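Long-range contact in putative methyltransferase (Porphyromonas gingivalis, PDB 3LL7), which is a putative methyltransferase, probably transferring a methyl group from S-adenosylmethionine to a substrate not yet established: residues A[216-228]-A[242-256]. Residues are numbered along the deposited sequence; the frame is centred on the assembly and turned at random.
Sequences WDTLQSLLHVQEL and VRMSLNEATIPPEKV
Gln-226 and Arg-243 meet where strands 225-233 and 236-244 pair as an antiparallel beta hairpin, at a beta bulge. The bulge is seen in the register: Val-225 faces Met-244 and Glu-227 faces Arg-243, which leaves Gln-226 as the extra residue. Its backbone N still bonds Arg-243 O at 2.7 Å, almost straight. Followed outward, Gln-226 CB lies over one face of the Arg-243 guanidinium, 3.5 Å from NH1. A bend at chi2 (-61°) carries the amide into the loop after strand 236-244. Glu-248 OE1 lies 3.2 Å from Gln-226 CG and 2.9 Å from Gln-226 OE1, the two acceptors not hydrogen-bonded to each other. At the tip, NE2 donates to Ala-249 O (3.1 Å, 172° at the hydrogen); that oxygen lies in the amide plane, although NE2 stands above the carbonyl plane of Ala-249. OE1 accepts from a water that also donates to Ala-249 O, and Ile-251 CD1 lies 3.5 Å from Gln-226 OE1.

The guanidinium edge is gripped by two carboxylates: Arg-243 NE meets the anti lone pair of Glu-227 OE2 at 2.8 Å, and NH2 reaches Glu-248 OE2 and also Ser-204 OG on the adjoining strand 204-209. This network probably limits rotation of the arginine head. On the other face of the hairpin, Val-225 CG1 is wedged between Val-242 CG1 and Val-256 CG1, and Leu-219 of helix 215-221 brings CD2 against the same Val-256 methyl. Just past the end of strand 236-244, Leu-246 CD2 makes a CH-pi contact over the His-224 ring, 3.4 Å from its centroid and 18° off the normal.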
ATOM      1  N   TRP A 216       9.782 -13.612   2.701  1.00 22.75           N
ATOM      2  CA  TRP A 216      10.497 -14.848   2.466  1.00 23.54           C
ATOM      3  C   TRP A 216       9.500 -16.004   2.383  1.00 23.10           C
ATOM      4  O   TRP A 216       9.595 -16.836   1.482  1.00 23.34           O
ATOM      5  CB  TRP A 216      11.604 -15.070   3.515  1.00 24.25           C
ATOM      6  CG  TRP A 216      12.558 -16.180   3.165  1.00 26.77           C
ATOM      7  CD1 TRP A 216      12.855 -17.271   3.934  1.00 29.97           C
ATOM      8  CD2 TRP A 216      13.324 -16.324   1.958  1.00 29.01           C
ATOM      9  NE1 TRP A 216      13.759 -18.081   3.286  1.00 30.97           N
ATOM     10  CE2 TRP A 216      14.061 -17.524   2.070  1.00 30.20           C
ATOM     11  CE3 TRP A 216      13.458 -15.557   0.792  1.00 30.03           C
ATOM     12  CZ2 TRP A 216      14.921 -17.976   1.062  1.00 30.61           C
ATOM     13  CZ3 TRP A 216      14.314 -16.011  -0.211  1.00 29.80           C
ATOM     14  CH2 TRP A 216      15.034 -17.206  -0.067  1.00 30.39           C
ATOM     15  N   ASP A 217       8.499 -16.010   3.265  1.00 23.04           N
ATOM     16  CA  ASP A 217       7.424 -17.009   3.196  1.00 23.12           C
ATOM     17  C   ASP A 217       6.769 -16.995   1.818  1.00 22.78           C
ATOM     18  O   ASP A 217       6.565 -18.049   1.212  1.00 22.48           O
ATOM     19  CB  ASP A 217       6.357 -16.761   4.270  1.00 23.74           C
ATOM     20  CG  ASP A 217       5.261 -17.847   4.287  1.00 25.05           C
ATOM     21  OD1 ASP A 217       5.567 -18.988   4.694  1.00 28.49           O
ATOM     22  OD2 ASP A 217       4.097 -17.561   3.912  1.00 25.55           O
ATOM     23  N   THR A 218       6.444 -15.797   1.326  1.00 21.85           N
ATOM     24  CA  THR A 218       5.881 -15.654  -0.002  1.00 22.01           C
ATOM     25  C   THR A 218       6.787 -16.252  -1.074  1.00 21.65           C
ATOM     26  O   THR A 218       6.318 -17.022  -1.913  1.00 21.03           O
ATOM     27  CB  THR A 218       5.590 -14.177  -0.359  1.00 22.44           C
ATOM     28  OG1 THR A 218       4.683 -13.619   0.599  1.00 24.12           O
ATOM     29  CG2 THR A 218       4.984 -14.050  -1.771  1.00 21.86           C
ATOM     30  N   LEU A 219       8.068 -15.872  -1.056  1.00 21.04           N
ATOM     31  CA  LEU A 219       9.018 -16.298  -2.089  1.00 21.26           C
ATOM     32  C   LEU A 219       9.310 -17.798  -2.031  1.00 21.21           C
ATOM     33  O   LEU A 219       9.613 -18.408  -3.059  1.00 21.28           O
ATOM     34  CB  LEU A 219      10.317 -15.472  -2.039  1.00 20.97           C
ATOM     35  CG  LEU A 219      10.223 -13.997  -2.477  1.00 21.68           C
ATOM     36  CD1 LEU A 219      11.554 -13.276  -2.281  1.00 22.29           C
ATOM     37  CD2 LEU A 219       9.751 -13.847  -3.931  1.00 22.20           C
ATOM     38  N   GLN A 220       9.224 -18.383  -0.838  0.50 21.44           N
ATOM     39  CA  GLN A 220       9.393 -19.830  -0.675  0.50 21.84           C
ATOM     40  C   GLN A 220       8.152 -20.616  -1.099  0.50 21.84           C
ATOM     41  O   GLN A 220       8.263 -21.774  -1.485  0.50 21.85           O
ATOM     42  CB  GLN A 220       9.761 -20.190   0.770  0.50 21.77           C
ATOM     43  CG  GLN A 220      11.164 -19.780   1.188  0.50 22.46           C
ATOM     44  CD  GLN A 220      11.569 -20.380   2.527  0.50 23.10           C
ATOM     45  OE1 GLN A 220      10.942 -20.119   3.555  0.50 23.49           O
ATOM     46  NE2 GLN A 220      12.624 -21.188   2.518  0.50 22.21           N
ATOM     47  N   SER A 221       6.979 -19.987  -1.038  1.00 21.97           N
ATOM     48  CA  SER A 221       5.703 -20.713  -1.230  1.00 21.80           C
ATOM     49  C   SER A 221       5.095 -20.644  -2.620  1.00 21.59           C
ATOM     50  O   SER A 221       4.314 -21.512  -3.002  1.00 21.91           O
ATOM     51  CB  SER A 221       4.648 -20.248  -0.232  1.00 21.73           C
ATOM     52  OG  SER A 221       5.151 -20.267   1.085  1.00 22.66           O
ATOM     53  N   LEU A 222       5.408 -19.591  -3.356  1.00 20.87           N
ATOM     54  CA  LEU A 222       4.793 -19.386  -4.654  1.00 20.23           C
ATOM     55  C   LEU A 222       5.754 -19.822  -5.742  1.00 20.24           C
ATOM     56  O   LEU A 222       6.951 -19.535  -5.674  1.00 20.95           O
ATOM     57  CB  LEU A 222       4.396 -17.915  -4.831  1.00 19.46           C
ATOM     58  CG  LEU A 222       3.247 -17.406  -3.955  1.00 19.16           C
ATOM     59  CD1 LEU A 222       2.961 -15.938  -4.228  1.00 17.34           C
ATOM     60  CD2 LEU A 222       1.970 -18.243  -4.151  1.00 17.48           C
ATOM     61  N   LEU A 223       5.232 -20.525  -6.739  1.00 19.87           N
ATOM     62  CA  LEU A 223       6.050 -20.932  -7.872  1.00 18.96           C
ATOM     63  C   LEU A 223       5.961 -19.874  -8.972  1.00 17.75           C
ATOM     64  O   LEU A 223       4.944 -19.165  -9.087  1.00 17.27           O
ATOM     65  CB  LEU A 223       5.614 -22.313  -8.406  1.00 19.14           C
ATOM     66  CG  LEU A 223       6.015 -23.537  -7.567  1.00 19.89           C
ATOM     67  CD1 LEU A 223       5.459 -24.857  -8.162  1.00 21.43           C
ATOM     68  CD2 LEU A 223       7.529 -23.626  -7.381  1.00 20.71           C
ATOM     69  N   HIS A 224       7.040 -19.782  -9.757  1.00 16.09           N
ATOM     70  CA  HIS A 224       7.092 -18.989 -10.992  1.00 15.44           C
ATOM     71  C   HIS A 224       7.044 -17.489 -10.788  1.00 14.29           C
ATOM     72  O   HIS A 224       6.736 -16.750 -11.727  1.00 13.85           O
ATOM     73  CB  HIS A 224       6.004 -19.426 -11.993  1.00 14.98           C
ATOM     74  CG  HIS A 224       6.145 -20.853 -12.414  1.00 16.08           C
ATOM     75  ND1 HIS A 224       7.178 -21.289 -13.214  1.00 17.13           N
ATOM     76  CD2 HIS A 224       5.407 -21.949 -12.116  1.00 18.02           C
ATOM     77  CE1 HIS A 224       7.062 -22.593 -13.406  1.00 17.37           C
ATOM     78  NE2 HIS A 224       5.993 -23.016 -12.754  1.00 16.35           N
ATOM     79  N   VAL A 225       7.401 -17.052  -9.581  1.00 14.41           N
ATOM     80  CA  VAL A 225       7.468 -15.622  -9.246  1.00 14.11           C
ATOM     81  C   VAL A 225       8.596 -14.967 -10.036  1.00 13.93           C
ATOM     82  O   VAL A 225       9.709 -15.484 -10.078  1.00 14.44           O
ATOM     83  CB  VAL A 225       7.679 -15.416  -7.734  1.00 14.00           C
ATOM     84  CG1 VAL A 225       7.945 -13.933  -7.416  1.00 14.31           C
ATOM     85  CG2 VAL A 225       6.457 -15.882  -6.966  1.00 13.25           C
ATOM     86  N   GLN A 226       8.295 -13.831 -10.663  1.00 13.28           N
ATOM     87  CA  GLN A 226       9.267 -13.095 -11.466  1.00 12.96           C
ATOM     88  C   GLN A 226       9.775 -11.820 -10.802  1.00 12.46           C
ATOM     89  O   GLN A 226      10.873 -11.373 -11.092  1.00 11.99           O
ATOM     90  CB  GLN A 226       8.663 -12.732 -12.816  1.00 13.73           C
ATOM     91  CG  GLN A 226       8.356 -13.971 -13.682  1.00 14.66           C
ATOM     92  CD  GLN A 226       9.592 -14.785 -14.007  1.00 15.58           C
ATOM     93  OE1 GLN A 226      10.628 -14.246 -14.417  1.00 16.85           O
ATOM     94  NE2 GLN A 226       9.492 -16.101 -13.824  1.00 16.50           N
ATOM     95  N   GLU A 227       8.944 -11.228  -9.950  1.00 11.83           N
ATOM     96  CA  GLU A 227       9.289  -9.992  -9.227  1.00 12.08           C
ATOM     97  C   GLU A 227       8.340  -9.808  -8.053  1.00 12.34           C
ATOM     98  O   GLU A 227       7.187 -10.236  -8.119  1.00 12.34           O
ATOM     99  CB  GLU A 227       9.264  -8.754 -10.152  1.00 12.71           C
ATOM    100  CG  GLU A 227       7.955  -8.540 -10.945  1.00 14.03           C
ATOM    101  CD  GLU A 227       8.032  -7.361 -11.923  1.00 16.87           C
ATOM    102  OE1 GLU A 227       8.742  -6.379 -11.662  1.00 16.47           O
ATOM    103  OE2 GLU A 227       7.383  -7.423 -12.982  1.00 19.93           O
ATOM    104  N   LEU A 228       8.806  -9.148  -6.987  1.00 12.03           N
ATOM    105  CA  LEU A 228       7.959  -8.825  -5.843  1.00 12.16           C
ATOM    106  C   LEU A 228       8.181  -7.336  -5.527  1.00 12.02           C
ATOM    107  O   LEU A 228       9.315  -6.882  -5.423  1.00 12.20           O
ATOM    108  CB  LEU A 228       8.326  -9.738  -4.647  1.00 12.37           C
ATOM    109  CG  LEU A 228       7.459  -9.649  -3.385  1.00 14.36           C
ATOM    110  CD1 LEU A 228       7.518 -10.909  -2.552  1.00 17.64           C
ATOM    111  CD2 LEU A 228       7.887  -8.403  -2.510  1.00 15.58           C
ATOM    112  N   VAL A 242       3.034  -9.306  -6.328  1.00 12.85           N
ATOM    113  CA  VAL A 242       3.874 -10.369  -6.856  1.00 13.16           C
ATOM    114  C   VAL A 242       3.416 -10.677  -8.270  1.00 13.52           C
ATOM    115  O   VAL A 242       2.215 -10.751  -8.518  1.00 13.25           O
ATOM    116  CB  VAL A 242       3.729 -11.621  -5.997  1.00 13.89           C
ATOM    117  CG1 VAL A 242       4.618 -12.692  -6.522  1.00 16.00           C
ATOM    118  CG2 VAL A 242       4.095 -11.327  -4.539  1.00 15.89           C
ATOM    119  N   ARG A 243       4.355 -10.800  -9.206  1.00 14.10           N
ATOM    120  CA  ARG A 243       3.994 -11.239 -10.550  1.00 14.51           C
ATOM    121  C   ARG A 243       4.556 -12.618 -10.810  1.00 15.05           C
ATOM    122  O   ARG A 243       5.741 -12.862 -10.536  1.00 14.56           O
ATOM    123  CB  ARG A 243       4.488 -10.254 -11.601  1.00 14.53           C
ATOM    124  CG  ARG A 243       4.053 -10.635 -13.046  1.00 14.53           C
ATOM    125  CD  ARG A 243       4.454  -9.552 -14.028  1.00 14.65           C
ATOM    126  NE  ARG A 243       5.906  -9.457 -14.182  1.00 15.59           N
ATOM    127  CZ  ARG A 243       6.627 -10.263 -14.968  1.00 15.80           C
ATOM    128  NH1 ARG A 243       7.947 -10.097 -15.069  1.00 16.85           N
ATOM    129  NH2 ARG A 243       6.040 -11.237 -15.668  1.00 15.64           N
HETATM  130  N   MSE A 244       3.696 -13.518 -11.312  1.00 15.36           N
HETATM  131  CA  MSE A 244       4.071 -14.892 -11.676  1.00 17.02           C
HETATM  132  C   MSE A 244       3.847 -15.122 -13.155  1.00 16.83           C
HETATM  133  O   MSE A 244       2.924 -14.561 -13.741  1.00 16.58           O
HETATM  134  CB  MSE A 244       3.241 -15.932 -10.921  1.00 16.67           C
HETATM  135  CG  MSE A 244       3.698 -16.149  -9.512  1.00 19.22           C
HETATM  136 SE   MSE A 244       2.265 -16.797  -8.408  0.75 22.50          SE
HETATM  137  CE  MSE A 244       1.289 -15.123  -8.446  1.00 20.48           C
ATOM    138  N   SER A 245       4.686 -15.952 -13.763  1.00 16.93           N
ATOM    139  CA  SER A 245       4.572 -16.200 -15.178  1.00 17.58           C
ATOM    140  C   SER A 245       5.296 -17.494 -15.523  1.00 18.67           C
ATOM    141  O   SER A 245       6.453 -17.679 -15.121  1.00 18.18           O
ATOM    142  CB  SER A 245       5.153 -15.017 -15.961  1.00 17.30           C
ATOM    143  OG  SER A 245       5.012 -15.203 -17.363  1.00 18.48           O
ATOM    144  N   LEU A 246       4.587 -18.397 -16.205  1.00 19.85           N
ATOM    145  CA  LEU A 246       5.176 -19.633 -16.799  1.00 21.43           C
ATOM    146  C   LEU A 246       5.950 -19.290 -18.067  1.00 22.16           C
ATOM    147  O   LEU A 246       6.692 -20.115 -18.625  1.00 22.48           O
ATOM    148  CB  LEU A 246       4.070 -20.616 -17.181  1.00 21.48           C
ATOM    149  CG  LEU A 246       3.373 -21.558 -16.192  1.00 23.08           C
ATOM    150  CD1 LEU A 246       2.360 -22.424 -16.954  1.00 22.97           C
ATOM    151  CD2 LEU A 246       4.343 -22.451 -15.454  1.00 24.16           C
ATOM    152  N   ASN A 247       5.754 -18.053 -18.498  1.00 23.38           N
ATOM    153  CA  ASN A 247       6.240 -17.484 -19.738  1.00 24.60           C
ATOM    154  C   ASN A 247       7.737 -17.277 -19.725  1.00 24.33           C
ATOM    155  O   ASN A 247       8.361 -17.183 -20.765  1.00 25.15           O
ATOM    156  CB  ASN A 247       5.559 -16.120 -19.929  1.00 25.26           C
ATOM    157  CG  ASN A 247       5.173 -15.840 -21.369  1.00 27.23           C
ATOM    158  OD1 ASN A 247       6.010 -15.921 -22.276  1.00 31.22           O
ATOM    159  ND2 ASN A 247       3.901 -15.484 -21.587  1.00 27.06           N
ATOM    160  N   GLU A 248       8.303 -17.187 -18.529  1.00 24.13           N
ATOM    161  CA  GLU A 248       9.700 -16.824 -18.327  1.00 23.45           C
ATOM    162  C   GLU A 248      10.330 -17.924 -17.461  1.00 21.96           C
ATOM    163  O   GLU A 248       9.617 -18.659 -16.775  1.00 21.30           O
ATOM    164  CB  GLU A 248       9.764 -15.435 -17.656  1.00 24.31           C
ATOM    165  CG  GLU A 248       8.985 -14.318 -18.428  1.00 26.80           C
ATOM    166  CD  GLU A 248       8.533 -13.128 -17.559  1.00 30.38           C
ATOM    167  OE1 GLU A 248       9.197 -12.813 -16.550  1.00 33.32           O
ATOM    168  OE2 GLU A 248       7.507 -12.489 -17.893  1.00 31.51           O
ATOM    169  N   ALA A 249      11.651 -18.068 -17.506  1.00 20.94           N
ATOM    170  CA  ALA A 249      12.329 -19.085 -16.701  1.00 20.11           C
ATOM    171  C   ALA A 249      12.060 -18.931 -15.206  1.00 20.24           C
ATOM    172  O   ALA A 249      11.937 -17.802 -14.703  1.00 19.34           O
ATOM    173  CB  ALA A 249      13.840 -19.065 -16.967  1.00 20.18           C
ATOM    174  N   THR A 250      11.962 -20.061 -14.504  1.00 19.61           N
ATOM    175  CA  THR A 250      11.895 -20.069 -13.038  1.00 19.49           C
ATOM    176  C   THR A 250      13.143 -19.397 -12.443  1.00 18.69           C
ATOM    177  O   THR A 250      14.258 -19.626 -12.905  1.00 17.91           O
ATOM    178  CB  THR A 250      11.736 -21.516 -12.483  1.00 20.03           C
ATOM    179  OG1 THR A 250      10.446 -22.026 -12.852  1.00 21.71           O
ATOM    180  CG2 THR A 250      11.847 -21.550 -10.958  1.00 21.47           C
ATOM    181  N   ILE A 251      12.936 -18.560 -11.433  1.00 17.94           N
ATOM    182  CA  ILE A 251      14.031 -17.881 -10.724  1.00 17.59           C
ATOM    183  C   ILE A 251      14.024 -18.430  -9.315  1.00 17.14           C
ATOM    184  O   ILE A 251      12.973 -18.406  -8.665  1.00 17.03           O
ATOM    185  CB  ILE A 251      13.778 -16.354 -10.617  1.00 17.21           C
ATOM    186  CG1 ILE A 251      13.622 -15.729 -12.003  1.00 18.08           C
ATOM    187  CG2 ILE A 251      14.931 -15.650  -9.861  1.00 17.96           C
ATOM    188  CD1 ILE A 251      13.096 -14.320 -11.985  1.00 18.93           C
ATOM    189  N   PRO A 252      15.181 -18.908  -8.820  1.00 16.92           N
ATOM    190  CA  PRO A 252      15.151 -19.365  -7.436  1.00 16.71           C
ATOM    191  C   PRO A 252      14.805 -18.184  -6.511  1.00 16.38           C
ATOM    192  O   PRO A 252      15.032 -17.023  -6.882  1.00 15.60           O
ATOM    193  CB  PRO A 252      16.560 -19.944  -7.207  1.00 17.74           C
ATOM    194  CG  PRO A 252      17.431 -19.277  -8.222  1.00 18.47           C
ATOM    195  CD  PRO A 252      16.532 -18.961  -9.412  1.00 17.23           C
ATOM    196  N   PRO A 253      14.196 -18.472  -5.347  1.00 15.50           N
ATOM    197  CA  PRO A 253      13.620 -17.452  -4.483  1.00 14.38           C
ATOM    198  C   PRO A 253      14.623 -16.364  -4.074  1.00 13.30           C
ATOM    199  O   PRO A 253      14.288 -15.174  -4.061  1.00 12.37           O
ATOM    200  CB  PRO A 253      13.142 -18.269  -3.287  1.00 14.56           C
ATOM    201  CG  PRO A 253      12.725 -19.591  -3.927  1.00 15.55           C
ATOM    202  CD  PRO A 253      13.899 -19.832  -4.847  1.00 15.89           C
ATOM    203  N   GLU A 254      15.861 -16.769  -3.808  1.00 11.32           N
ATOM    204  CA  GLU A 254      16.887 -15.823  -3.370  1.00 10.05           C
ATOM    205  C   GLU A 254      17.314 -14.869  -4.479  1.00  8.90           C
ATOM    206  O   GLU A 254      17.929 -13.856  -4.205  1.00  8.45           O
ATOM    207  CB  GLU A 254      18.113 -16.566  -2.827  1.00 10.56           C
ATOM    208  CG  GLU A 254      18.960 -17.246  -3.901  1.00 12.69           C
ATOM    209  CD  GLU A 254      18.573 -18.710  -4.229  1.00 17.09           C
ATOM    210  OE1 GLU A 254      17.462 -19.185  -3.861  1.00 17.90           O
ATOM    211  OE2 GLU A 254      19.411 -19.388  -4.875  1.00 15.82           O
ATOM    212  N   LYS A 255      16.980 -15.208  -5.720  1.00  8.31           N
ATOM    213  CA  LYS A 255      17.302 -14.386  -6.886  1.00  8.61           C
ATOM    214  C   LYS A 255      16.120 -13.589  -7.434  1.00  8.35           C
ATOM    215  O   LYS A 255      16.285 -12.816  -8.377  1.00  8.40           O
ATOM    216  CB  LYS A 255      17.861 -15.257  -8.009  1.00  8.66           C
ATOM    217  CG  LYS A 255      19.237 -15.784  -7.715  1.00 11.27           C
ATOM    218  CD  LYS A 255      19.764 -16.560  -8.914  1.00 13.87           C
ATOM    219  CE  LYS A 255      21.047 -17.288  -8.582  1.00 18.72           C
ATOM    220  NZ  LYS A 255      22.198 -16.354  -8.522  1.00 20.24           N
ATOM    221  N   VAL A 256      14.937 -13.763  -6.858  1.00  7.87           N
ATOM    222  CA  VAL A 256      13.797 -12.950  -7.303  1.00  8.48           C
ATOM    223  C   VAL A 256      14.041 -11.458  -7.028  1.00  9.76           C
ATOM    224  O   VAL A 256      14.337 -11.086  -5.889  1.00  8.86           O
ATOM    225  CB  VAL A 256      12.485 -13.409  -6.657  1.00  8.76           C
ATOM    226  CG1 VAL A 256      11.339 -12.409  -6.955  1.00  8.91           C
ATOM    227  CG2 VAL A 256      12.115 -14.824  -7.206  1.00  8.26           C
TER
HETATM  228  O   HOH W   1       8.682 -19.332 -14.016  1.00 20.97           O
HETATM  229  O   HOH W   2      10.204 -18.183 -10.564  1.00 19.25           O
HETATM  230  O   HOH W   3      13.011 -15.171 -15.579  1.00 23.94           O